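Local coordinates for FIG000988: Predicted permease (Vibrio cholerae, PDB 6MJP), which probably serves as a permease subunit of the LptBFG ABC transporter, which moves lipopolysaccharide from the inner membrane toward the outer membrane, at residues T280-P285 and L343-L348; L68-L73 and A297-A302; L307-A312 and P333-L338. All coordinates share one frame; numbering follows the deposited sequence.

Contact 1: residues T280-P285 and L343-L348; sequences TMLVVP and LMVNTL. With LMT (dodecyl-beta-D-maltoside), chain S.
At the proline kink of transmembrane helix 260-286 in this LptF/LptG-family permease, Asn346 reaches Met281 O, the carbonyl that Pro285 has no N-H to serve. The helix bends where that backbone bond, one turn back from the proline, is missing. The amide of Asn346, on helix 332-346, comes across instead: its ND2 lies 2.7 Å from Met281 O, with an N-H...O angle of 153°. The oxygen lies in the amide plane of Asn346, whereas the donor stands above the carbonyl plane of Met281, 41° out of it. ND2 also bonds to Ala342 O one turn back in its own helix, so two backbone carbonyls fix the rotation of the amide.

The same amide packs on the proline ring at about a right angle, with Pro285 CG 3.2 Å from Asn346 ND2. Met281, its chain bent at chi2 and chi3, brings CE to 3.9 Å from Asn346 OD1.

Beside this polar link lies an apolar one. Val345 directs CG2 at Leu282 CD1, 3.6 Å away, and the same CG2 meets Pro285 CG at 3.9 Å. A dodecyl maltoside chain touches the other branch of the valine, its C3 lying 3.9 Å from Val345 CG1.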
loop_
_atom_site.group_PDB
_atom_site.type_symbol
_atom_site.label_atom_id
_atom_site.label_comp_id
_atom_site.label_asym_id
_atom_site.label_seq_id
_atom_site.Cartn_x
_atom_site.Cartn_y
_atom_site.Cartn_z
ATOM N N THR D 280 19.382 -12.663 3.928
ATOM C CA THR D 280 20.255 -12.371 2.795
ATOM C C THR D 280 20.289 -13.532 1.809
ATOM O O THR D 280 20.064 -13.352 0.605
ATOM C CB THR D 280 21.670 -12.067 3.296
ATOM O OG1 THR D 280 21.697 -10.821 4.001
ATOM C CG2 THR D 280 22.632 -11.984 2.144
ATOM N N MET D 281 20.587 -14.735 2.309
ATOM C CA MET D 281 20.673 -15.903 1.444
ATOM C C MET D 281 19.337 -16.215 0.789
ATOM O O MET D 281 19.302 -16.723 -0.337
ATOM C CB MET D 281 21.178 -17.099 2.242
ATOM C CG MET D 281 22.681 -17.080 2.455
ATOM S SD MET D 281 23.583 -17.327 0.909
ATOM C CE MET D 281 23.057 -18.991 0.482
ATOM N N LEU D 282 18.231 -15.896 1.458
ATOM C CA LEU D 282 16.924 -16.134 0.859
ATOM C C LEU D 282 16.639 -15.148 -0.271
ATOM O O LEU D 282 16.112 -15.537 -1.322
ATOM C CB LEU D 282 15.835 -16.061 1.930
ATOM C CG LEU D 282 14.392 -16.092 1.432
ATOM C CD1 LEU D 282 14.091 -17.356 0.657
ATOM C CD2 LEU D 282 13.469 -15.976 2.613
ATOM N N VAL D 283 16.993 -13.873 -0.086
ATOM C CA VAL D 283 16.601 -12.838 -1.041
ATOM C C VAL D 283 17.529 -12.758 -2.251
ATOM O O VAL D 283 17.138 -12.206 -3.292
ATOM C CB VAL D 283 16.528 -11.463 -0.351
ATOM C CG1 VAL D 283 17.921 -10.906 -0.058
ATOM C CG2 VAL D 283 15.730 -10.497 -1.192
ATOM N N VAL D 284 18.748 -13.289 -2.157
ATOM C CA VAL D 284 19.654 -13.245 -3.305
ATOM C C VAL D 284 19.058 -13.928 -4.533
ATOM O O VAL D 284 19.013 -13.296 -5.600
ATOM C CB VAL D 284 21.034 -13.801 -2.914
ATOM C CG1 VAL D 284 21.848 -14.036 -4.143
ATOM C CG2 VAL D 284 21.749 -12.823 -2.015
ATOM N N PRO D 285 18.564 -15.174 -4.463
ATOM C CA PRO D 285 17.899 -15.754 -5.645
ATOM C C PRO D 285 16.574 -15.090 -5.992
ATOM O O PRO D 285 16.141 -15.195 -7.146
ATOM C CB PRO D 285 17.686 -17.222 -5.250
ATOM C CG PRO D 285 18.478 -17.432 -3.997
ATOM C CD PRO D 285 18.536 -16.114 -3.328
ATOM N N LEU D 343 17.677 -22.399 1.426
ATOM C CA LEU D 343 18.268 -23.512 0.695
ATOM C C LEU D 343 17.403 -23.918 -0.496
ATOM O O LEU D 343 17.923 -24.123 -1.599
ATOM C CB LEU D 343 18.483 -24.700 1.636
ATOM C CG LEU D 343 19.398 -24.480 2.850
ATOM C CD1 LEU D 343 19.578 -25.781 3.626
ATOM C CD2 LEU D 343 20.742 -23.880 2.437
ATOM N N MET D 344 16.083 -24.046 -0.292
ATOM C CA MET D 344 15.179 -24.409 -1.384
ATOM C C MET D 344 15.314 -23.448 -2.562
ATOM O O MET D 344 15.483 -23.875 -3.710
ATOM C CB MET D 344 13.723 -24.434 -0.904
ATOM C CG MET D 344 13.388 -25.314 0.322
ATOM S SD MET D 344 13.075 -27.074 0.080
ATOM C CE MET D 344 14.750 -27.734 0.069
ATOM N N VAL D 345 15.244 -22.139 -2.299
ATOM C CA VAL D 345 15.277 -21.175 -3.395
ATOM C C VAL D 345 16.663 -21.091 -4.011
ATOM O O VAL D 345 16.810 -20.686 -5.170
ATOM C CB VAL D 345 14.809 -19.792 -2.914
ATOM C CG1 VAL D 345 13.407 -19.876 -2.377
ATOM C CG2 VAL D 345 15.753 -19.264 -1.858
ATOM N N ASN D 346 17.700 -21.456 -3.262
ATOM C CA ASN D 346 19.044 -21.351 -3.807
ATOM C C ASN D 346 19.402 -22.548 -4.670
ATOM O O ASN D 346 20.227 -22.418 -5.579
ATOM C CB ASN D 346 20.058 -21.178 -2.685
ATOM C CG ASN D 346 20.332 -19.721 -2.378
ATOM O OD1 ASN D 346 21.228 -19.115 -2.960
ATOM N ND2 ASN D 346 19.556 -19.148 -1.468
ATOM N N THR D 347 18.807 -23.710 -4.407
ATOM C CA THR D 347 18.997 -24.858 -5.283
ATOM C C THR D 347 18.012 -24.865 -6.443
ATOM O O THR D 347 18.072 -25.762 -7.290
ATOM C CB THR D 347 18.886 -26.169 -4.492
ATOM O OG1 THR D 347 17.574 -26.289 -3.934
ATOM C CG2 THR D 347 19.922 -26.197 -3.377
ATOM N N LEU D 348 17.138 -23.868 -6.516
ATOM C CA LEU D 348 16.126 -23.768 -7.557
ATOM C C LEU D 348 16.695 -23.417 -8.928
ATOM O O LEU D 348 15.927 -23.322 -9.890
ATOM C CB LEU D 348 15.082 -22.726 -7.151
ATOM C CG LEU D 348 13.644 -22.974 -7.595
ATOM C CD1 LEU D 348 13.219 -24.386 -7.234
ATOM C CD2 LEU D 348 12.733 -21.957 -6.938
HETATM C C1B LMT S . 11.902 -19.719 -10.057
HETATM C C2B LMT S . 13.188 -18.973 -10.478
HETATM C C3B LMT S . 12.951 -18.140 -11.756
HETATM C C4B LMT S . 12.284 -18.997 -12.864
HETATM C C5B LMT S . 11.031 -19.646 -12.249
HETATM C C6B LMT S . 10.284 -20.460 -13.307
HETATM O O1B LMT S . 10.979 -18.815 -9.524
HETATM O O2B LMT S . 13.577 -18.175 -9.428
HETATM O O3B LMT S . 14.109 -17.544 -12.182
HETATM O "O4'" LMT S . 11.915 -18.217 -13.940
HETATM O O5B LMT S . 11.347 -20.435 -11.125
HETATM O O6B LMT S . 9.572 -21.479 -12.720
HETATM C "C1'" LMT S . 9.009 -18.182 -5.934
HETATM C "C2'" LMT S . 10.527 -17.904 -5.915
HETATM C "C3'" LMT S . 11.069 -17.787 -7.354
HETATM C "C4'" LMT S . 10.622 -19.008 -8.175
HETATM C "C5'" LMT S . 9.083 -19.026 -8.058
HETATM C "C6'" LMT S . 8.388 -19.974 -8.997
HETATM O "O1'" LMT S . 8.543 -18.437 -4.675
HETATM O "O2'" LMT S . 10.716 -16.702 -5.293
HETATM O "O3'" LMT S . 12.427 -17.675 -7.338
HETATM O "O5'" LMT S . 8.728 -19.318 -6.736
HETATM O "O6'" LMT S . 8.703 -21.236 -8.553
HETATM C C1 LMT S . 9.451 -19.030 -3.778
HETATM C C2 LMT S . 9.333 -18.229 -2.517
HETATM C C3 LMT S . 9.840 -18.899 -1.279
HETATM C C4 LMT S . 9.169 -18.279 -0.082
HETATM C C5 LMT S . 9.908 -18.627 1.173
HETATM C C6 LMT S . 9.162 -18.181 2.393
HETATM C C7 LMT S . 10.013 -18.329 3.622
HETATM C C8 LMT S . 9.205 -17.987 4.833
HETATM C C9 LMT S . 10.004 -17.998 6.098
HETATM C C10 LMT S . 9.064 -17.867 7.267
HETATM C C11 LMT S . 8.509 -19.194 7.692
HETATM C C12 LMT S . 7.822 -19.125 9.021
#

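Contact 2: residues L68-L73 and A297-A302; sequences LYIGIL and AKMGPA. With LMT (dodecyl-beta-D-maltoside), chain U.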
loop_
_atom_site.group_PDB
_atom_site.type_symbol
_atom_site.label_atom_id
_atom_site.label_comp_id
_atom_site.label_asym_id
_atom_site.label_seq_id
_atom_site.Cartn_x
_atom_site.Cartn_y
_atom_site.Cartn_z
ATOM N N LEU D 68 19.192 -3.916 4.848
ATOM C CA LEU D 68 20.033 -4.722 3.970
ATOM C C LEU D 68 19.201 -5.577 3.017
ATOM O O LEU D 68 19.567 -5.746 1.847
ATOM C CB LEU D 68 20.952 -5.599 4.812
ATOM C CG LEU D 68 21.956 -6.423 4.014
ATOM C CD1 LEU D 68 22.828 -5.507 3.178
ATOM C CD2 LEU D 68 22.799 -7.263 4.938
ATOM N N TYR D 69 18.089 -6.131 3.507
ATOM C CA TYR D 69 17.174 -6.929 2.691
ATOM C C TYR D 69 16.714 -6.179 1.444
ATOM O O TYR D 69 16.884 -6.658 0.318
ATOM C CB TYR D 69 15.978 -7.319 3.562
ATOM C CG TYR D 69 14.956 -8.306 3.017
ATOM C CD1 TYR D 69 15.234 -9.664 2.926
ATOM C CD2 TYR D 69 13.673 -7.881 2.686
ATOM C CE1 TYR D 69 14.271 -10.567 2.468
ATOM C CE2 TYR D 69 12.714 -8.765 2.231
ATOM C CZ TYR D 69 13.010 -10.102 2.121
ATOM O OH TYR D 69 12.023 -10.949 1.664
ATOM N N ILE D 70 16.084 -5.013 1.633
ATOM C CA ILE D 70 15.599 -4.250 0.487
ATOM C C ILE D 70 16.769 -3.705 -0.307
ATOM O O ILE D 70 16.700 -3.597 -1.539
ATOM C CB ILE D 70 14.657 -3.125 0.942
ATOM C CG1 ILE D 70 13.523 -3.704 1.771
ATOM C CG2 ILE D 70 14.056 -2.408 -0.248
ATOM C CD1 ILE D 70 12.727 -4.751 1.030
ATOM N N GLY D 71 17.860 -3.360 0.377
ATOM C CA GLY D 71 19.015 -2.822 -0.316
ATOM C C GLY D 71 19.525 -3.763 -1.385
ATOM O O GLY D 71 19.654 -3.391 -2.555
ATOM N N ILE D 72 19.802 -5.008 -1.002
ATOM C CA ILE D 72 20.341 -5.944 -1.975
ATOM C C ILE D 72 19.266 -6.342 -2.977
ATOM O O ILE D 72 19.562 -6.613 -4.148
ATOM C CB ILE D 72 20.953 -7.154 -1.251
ATOM C CG1 ILE D 72 21.537 -8.133 -2.240
ATOM C CG2 ILE D 72 19.918 -7.913 -0.514
ATOM C CD1 ILE D 72 22.254 -9.225 -1.552
ATOM N N LEU D 73 18.006 -6.343 -2.554
ATOM C CA LEU D 73 16.918 -6.661 -3.471
ATOM C C LEU D 73 16.842 -5.637 -4.600
ATOM O O LEU D 73 16.801 -5.996 -5.782
ATOM C CB LEU D 73 15.598 -6.734 -2.695
ATOM C CG LEU D 73 14.334 -6.992 -3.519
ATOM C CD1 LEU D 73 14.335 -8.425 -3.962
ATOM C CD2 LEU D 73 13.051 -6.657 -2.769
ATOM N N ALA D 297 9.734 -5.475 -9.124
ATOM C CA ALA D 297 8.697 -6.465 -9.379
ATOM C C ALA D 297 8.614 -7.517 -8.287
ATOM O O ALA D 297 7.611 -8.233 -8.210
ATOM C CB ALA D 297 8.934 -7.135 -10.732
ATOM N N LYS D 298 9.633 -7.631 -7.438
ATOM C CA LYS D 298 9.595 -8.594 -6.349
ATOM C C LYS D 298 9.320 -7.936 -5.002
ATOM O O LYS D 298 9.666 -8.496 -3.959
ATOM C CB LYS D 298 10.893 -9.391 -6.309
ATOM C CG LYS D 298 11.060 -10.276 -7.526
ATOM C CD LYS D 298 9.967 -11.325 -7.596
ATOM C CE LYS D 298 10.012 -12.060 -8.924
ATOM N NZ LYS D 298 9.529 -11.201 -10.044
ATOM N N MET D 299 8.681 -6.768 -5.001
ATOM C CA MET D 299 8.503 -6.039 -3.757
ATOM C C MET D 299 7.427 -6.687 -2.897
ATOM O O MET D 299 7.606 -6.851 -1.684
ATOM C CB MET D 299 8.175 -4.579 -4.064
ATOM C CG MET D 299 8.609 -3.626 -2.979
ATOM S SD MET D 299 10.396 -3.619 -2.811
ATOM C CE MET D 299 10.551 -2.521 -1.402
ATOM N N GLY D 300 6.305 -7.070 -3.507
ATOM C CA GLY D 300 5.233 -7.729 -2.793
ATOM C C GLY D 300 5.684 -8.989 -2.073
ATOM O O GLY D 300 5.675 -9.068 -0.837
ATOM N N PRO D 301 6.099 -10.000 -2.848
ATOM C CA PRO D 301 6.574 -11.250 -2.239
ATOM C C PRO D 301 7.665 -11.059 -1.202
ATOM O O PRO D 301 7.658 -11.757 -0.181
ATOM C CB PRO D 301 7.084 -12.047 -3.449
ATOM C CG PRO D 301 6.324 -11.515 -4.590
ATOM C CD PRO D 301 6.159 -10.055 -4.318
ATOM N N ALA D 302 8.607 -10.140 -1.427
ATOM C CA ALA D 302 9.715 -9.986 -0.486
ATOM C C ALA D 302 9.245 -9.434 0.854
ATOM O O ALA D 302 9.699 -9.883 1.912
ATOM C CB ALA D 302 10.792 -9.082 -1.080
HETATM C C1B LMT U . 4.487 -7.370 -10.108
HETATM C C2B LMT U . 4.883 -6.766 -11.472
HETATM C C3B LMT U . 3.609 -6.461 -12.278
HETATM C C4B LMT U . 2.807 -7.783 -12.437
HETATM C C5B LMT U . 2.477 -8.236 -11.006
HETATM C C6B LMT U . 1.612 -9.485 -11.025
HETATM O O1B LMT U . 3.870 -6.412 -9.307
HETATM O O2B LMT U . 5.637 -5.635 -11.265
HETATM O O3B LMT U . 3.896 -5.805 -13.456
HETATM O "O4'" LMT U . 1.640 -7.610 -13.134
HETATM O O5B LMT U . 3.646 -8.481 -10.267
HETATM O O6B LMT U . 2.302 -10.504 -11.619
HETATM C "C1'" LMT U . 4.361 -4.498 -5.682
HETATM C "C2'" LMT U . 5.373 -4.065 -6.748
HETATM C "C3'" LMT U . 4.869 -4.533 -8.139
HETATM C "C4'" LMT U . 4.558 -6.049 -8.123
HETATM C "C5'" LMT U . 3.630 -6.304 -6.908
HETATM C "C6'" LMT U . 3.205 -7.739 -6.754
HETATM O "O1'" LMT U . 4.807 -4.153 -4.438
HETATM O "O2'" LMT U . 5.438 -2.700 -6.725
HETATM O "O3'" LMT U . 5.790 -4.234 -9.115
HETATM O "O5'" LMT U . 4.254 -5.907 -5.720
HETATM O "O6'" LMT U . 4.374 -8.472 -6.649
HETATM C C1 LMT U . 3.785 -3.955 -3.480
HETATM C C2 LMT U . 4.493 -3.441 -2.262
HETATM C C3 LMT U . 3.839 -3.722 -0.948
HETATM C C4 LMT U . 4.621 -2.988 0.119
HETATM C C5 LMT U . 4.613 -1.508 -0.106
HETATM C C6 LMT U . 5.666 -0.801 0.689
#
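Met299, in the first turn of transmembrane helix 299-321, runs between a bound detergent and helix 48-81, and links the start of its own helix to helix 48-81 in the transmembrane bundle of this permease. At its root, CB lies 3.4 Å from O1' of a dodecyl maltoside, the oxygen that joins sugar to alkyl chain. CG is still beside that detergent, near O1' and the alkyl carbon C2. The chain then turns at chi2 (64°) and leaves the detergent: SD reaches Leu73 CD2 at 4.0 Å, and CE, carried onward by an extended chi3, ends 3.7 Å from Ile70 CG2. Ile70 and Met299 meet at about a right angle, with CD1 of the isoleucine a second, slightly longer contact for the same methyl.

Leu73 serves a second neighbour through the same branch, since its CD2 also packs on Ala302 CB. One turn earlier in helix 48-81, Tyr69 supplies the polar link. The rim of its ring faces the Ala302 carbonyl, and its hydroxyl donates to the oxygen, approaching well off the C=O direction at 114°.

The detergent sugar meets the opening turn from the other flank, where Gly300 N makes a weak hydrogen bond to the ring oxygen O5'. Pro301 also packs on Tyr8 of the LptC chain, so the start of this helix has a subunit neighbour as well as a detergent. The side chain of Ile70 lies about 5 Å from a bound cyclohexylhexyl glucoside, whose pocket includes Arg295 and Phe296. At the polar end of the contact, Tyr69 OH stands 2.6 Å from Ala302 O, tilted 22° from the carbonyl plane.

Contact 3: residues L307-A312 and P333-L338; sequences LTYFLA and PINAAL
Tyr309 carries most of this contact, reaching from helix 299-321 to Ile334, Asn335 and Leu338 of helix 332-346. The transmembrane segments 307-312 and 333-338 run nearly antiparallel, at 164°, with axes 10.3 Å apart at their closest, and the Tyr309 ring spans that distance. With CG anti to the backbone N (chi1 174°), the ring is carried toward helix 332-346.

The tight part is the environment of that ring. Leu338 CD2 sits over one face in a CH-pi contact, 3.8 Å from the centroid of the Tyr309 ring and displaced toward the rim. Ile334 CG2 comes in obliquely, 3.7 Å from Tyr309 CE1. At the ring's edge the hydroxyl donates to Asn335 OD1, with 2.8 Å between Tyr309 OH and that oxygen. Ring and amide planes are perpendicular, and the donor lies above the amide carbonyl plane, 64° out of it, instead of on a lone pair. Leu278 of helix 260-286 and a dodecyl maltoside touch Leu338 as well, while Cys275 of that helix touches Tyr309.

The looser part is one alkyl contact, Ala312 CB to Ile334 CD1 at 3.9 Å, although the CA atoms of this pair are the nearest across the segments. Here another subunit shares the surface, since Ala312 also packs on Ser18 of the LptC chain.

Chemically, the buried phenol is satisfied by an amide whose own orientation is set elsewhere. Asn335 ND2 bonds to Leu331 O one turn back, which leaves OD1 presented as the acceptor. The one polar bond between the two segments thus gives the buried phenol a partner among apolar contacts.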
loop_
_atom_site.group_PDB
_atom_site.type_symbol
_atom_site.label_atom_id
_atom_site.label_comp_id
_atom_site.label_asym_id
_atom_site.label_seq_id
_atom_site.Cartn_x
_atom_site.Cartn_y
_atom_site.Cartn_z
ATOM N N LEU D 307 7.411 -10.049 6.571
ATOM C CA LEU D 307 6.354 -9.906 7.557
ATOM C C LEU D 307 6.047 -11.247 8.203
ATOM O O LEU D 307 5.979 -11.349 9.433
ATOM C CB LEU D 307 5.108 -9.296 6.915
ATOM C CG LEU D 307 4.922 -7.776 7.050
ATOM C CD1 LEU D 307 6.181 -7.015 6.625
ATOM C CD2 LEU D 307 3.695 -7.294 6.261
ATOM N N THR D 308 5.891 -12.303 7.390
ATOM C CA THR D 308 5.555 -13.616 7.950
ATOM C C THR D 308 6.625 -14.087 8.921
ATOM O O THR D 308 6.321 -14.662 9.975
ATOM C CB THR D 308 5.375 -14.665 6.856
ATOM O OG1 THR D 308 6.594 -14.781 6.114
ATOM C CG2 THR D 308 4.268 -14.287 5.932
ATOM N N TYR D 309 7.889 -13.875 8.570
ATOM C CA TYR D 309 8.956 -14.327 9.448
ATOM C C TYR D 309 8.907 -13.616 10.791
ATOM O O TYR D 309 8.936 -14.260 11.844
ATOM C CB TYR D 309 10.307 -14.108 8.788
ATOM C CG TYR D 309 11.447 -14.431 9.712
ATOM C CD1 TYR D 309 11.767 -15.747 10.022
ATOM C CD2 TYR D 309 12.207 -13.421 10.277
ATOM C CE1 TYR D 309 12.816 -16.046 10.868
ATOM C CE2 TYR D 309 13.258 -13.704 11.118
ATOM C CZ TYR D 309 13.561 -15.019 11.413
ATOM O OH TYR D 309 14.618 -15.297 12.252
ATOM N N PHE D 310 8.840 -12.284 10.774
ATOM C CA PHE D 310 8.916 -11.537 12.020
ATOM C C PHE D 310 7.657 -11.702 12.850
ATOM O O PHE D 310 7.727 -11.708 14.084
ATOM C CB PHE D 310 9.175 -10.066 11.731
ATOM C CG PHE D 310 10.602 -9.670 11.925
ATOM C CD1 PHE D 310 11.515 -9.765 10.889
ATOM C CD2 PHE D 310 11.039 -9.234 13.160
ATOM C CE1 PHE D 310 12.831 -9.420 11.082
ATOM C CE2 PHE D 310 12.350 -8.883 13.359
ATOM C CZ PHE D 310 13.250 -8.977 12.320
ATOM N N LEU D 311 6.502 -11.850 12.203
ATOM C CA LEU D 311 5.275 -12.043 12.962
ATOM C C LEU D 311 5.266 -13.404 13.644
ATOM O O LEU D 311 4.880 -13.515 14.815
ATOM C CB LEU D 311 4.060 -11.877 12.055
ATOM C CG LEU D 311 3.345 -10.539 12.237
ATOM C CD1 LEU D 311 4.358 -9.419 12.196
ATOM C CD2 LEU D 311 2.291 -10.340 11.168
ATOM N N ALA D 312 5.698 -14.450 12.934
ATOM C CA ALA D 312 5.792 -15.765 13.558
ATOM C C ALA D 312 6.852 -15.776 14.647
ATOM O O ALA D 312 6.650 -16.372 15.712
ATOM C CB ALA D 312 6.089 -16.831 12.507
ATOM N N PRO D 333 12.745 -23.278 15.640
ATOM C CA PRO D 333 12.029 -23.749 14.442
ATOM C C PRO D 333 11.697 -22.645 13.444
ATOM O O PRO D 333 11.741 -22.904 12.234
ATOM C CB PRO D 333 10.763 -24.401 15.017
ATOM C CG PRO D 333 10.583 -23.767 16.347
ATOM C CD PRO D 333 11.969 -23.546 16.865
ATOM N N ILE D 334 11.382 -21.425 13.892
ATOM C CA ILE D 334 11.114 -20.352 12.934
ATOM C C ILE D 334 12.359 -20.053 12.110
ATOM O O ILE D 334 12.294 -19.933 10.882
ATOM C CB ILE D 334 10.605 -19.086 13.644
ATOM C CG1 ILE D 334 9.411 -19.410 14.541
ATOM C CG2 ILE D 334 10.231 -18.036 12.600
ATOM C CD1 ILE D 334 8.208 -19.895 13.778
ATOM N N ASN D 335 13.508 -19.907 12.776
ATOM C CA ASN D 335 14.758 -19.685 12.055
ATOM C C ASN D 335 15.097 -20.871 11.165
ATOM O O ASN D 335 15.592 -20.695 10.046
ATOM C CB ASN D 335 15.895 -19.420 13.034
ATOM C CG ASN D 335 15.659 -18.188 13.864
ATOM O OD1 ASN D 335 16.230 -17.131 13.603
ATOM N ND2 ASN D 335 14.798 -18.308 14.865
ATOM N N ALA D 336 14.842 -22.089 11.646
ATOM C CA ALA D 336 15.098 -23.260 10.817
ATOM C C ALA D 336 14.266 -23.221 9.539
ATOM O O ALA D 336 14.779 -23.507 8.453
ATOM C CB ALA D 336 14.823 -24.539 11.611
ATOM N N ALA D 337 12.983 -22.855 9.646
ATOM C CA ALA D 337 12.138 -22.777 8.458
ATOM C C ALA D 337 12.640 -21.711 7.491
ATOM O O ALA D 337 12.571 -21.882 6.267
ATOM C CB ALA D 337 10.690 -22.502 8.853
ATOM N N LEU D 338 13.152 -20.602 8.020
ATOM C CA LEU D 338 13.766 -19.604 7.156
ATOM C C LEU D 338 14.980 -20.183 6.440
ATOM O O LEU D 338 15.132 -20.036 5.219
ATOM C CB LEU D 338 14.148 -18.376 7.977
ATOM C CG LEU D 338 14.650 -17.188 7.157
ATOM C CD1 LEU D 338 13.582 -16.739 6.174
ATOM C CD2 LEU D 338 15.052 -16.056 8.076
#

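After helix 2-36, helix 48-81 supplies the first half of contact 2, and its partner arrives 223 residues later, after the strand-rich region and helix 260-286. Before that loop closes, residues 280-285 open contact 1, which closes only at residues 343-348; contacts 1 and 2 therefore cross. Contact 3, a short hairpin between successive helices 299-321 and 332-346, falls wholly within the loop of contact 1 and follows contact 2 in series. Helix 260-286 joins the set physically: Val283 packs on Tyr69, Ile72 and Leu73, while Leu282 meets Leu338. Early and late membrane helices are thus bound into one bundle.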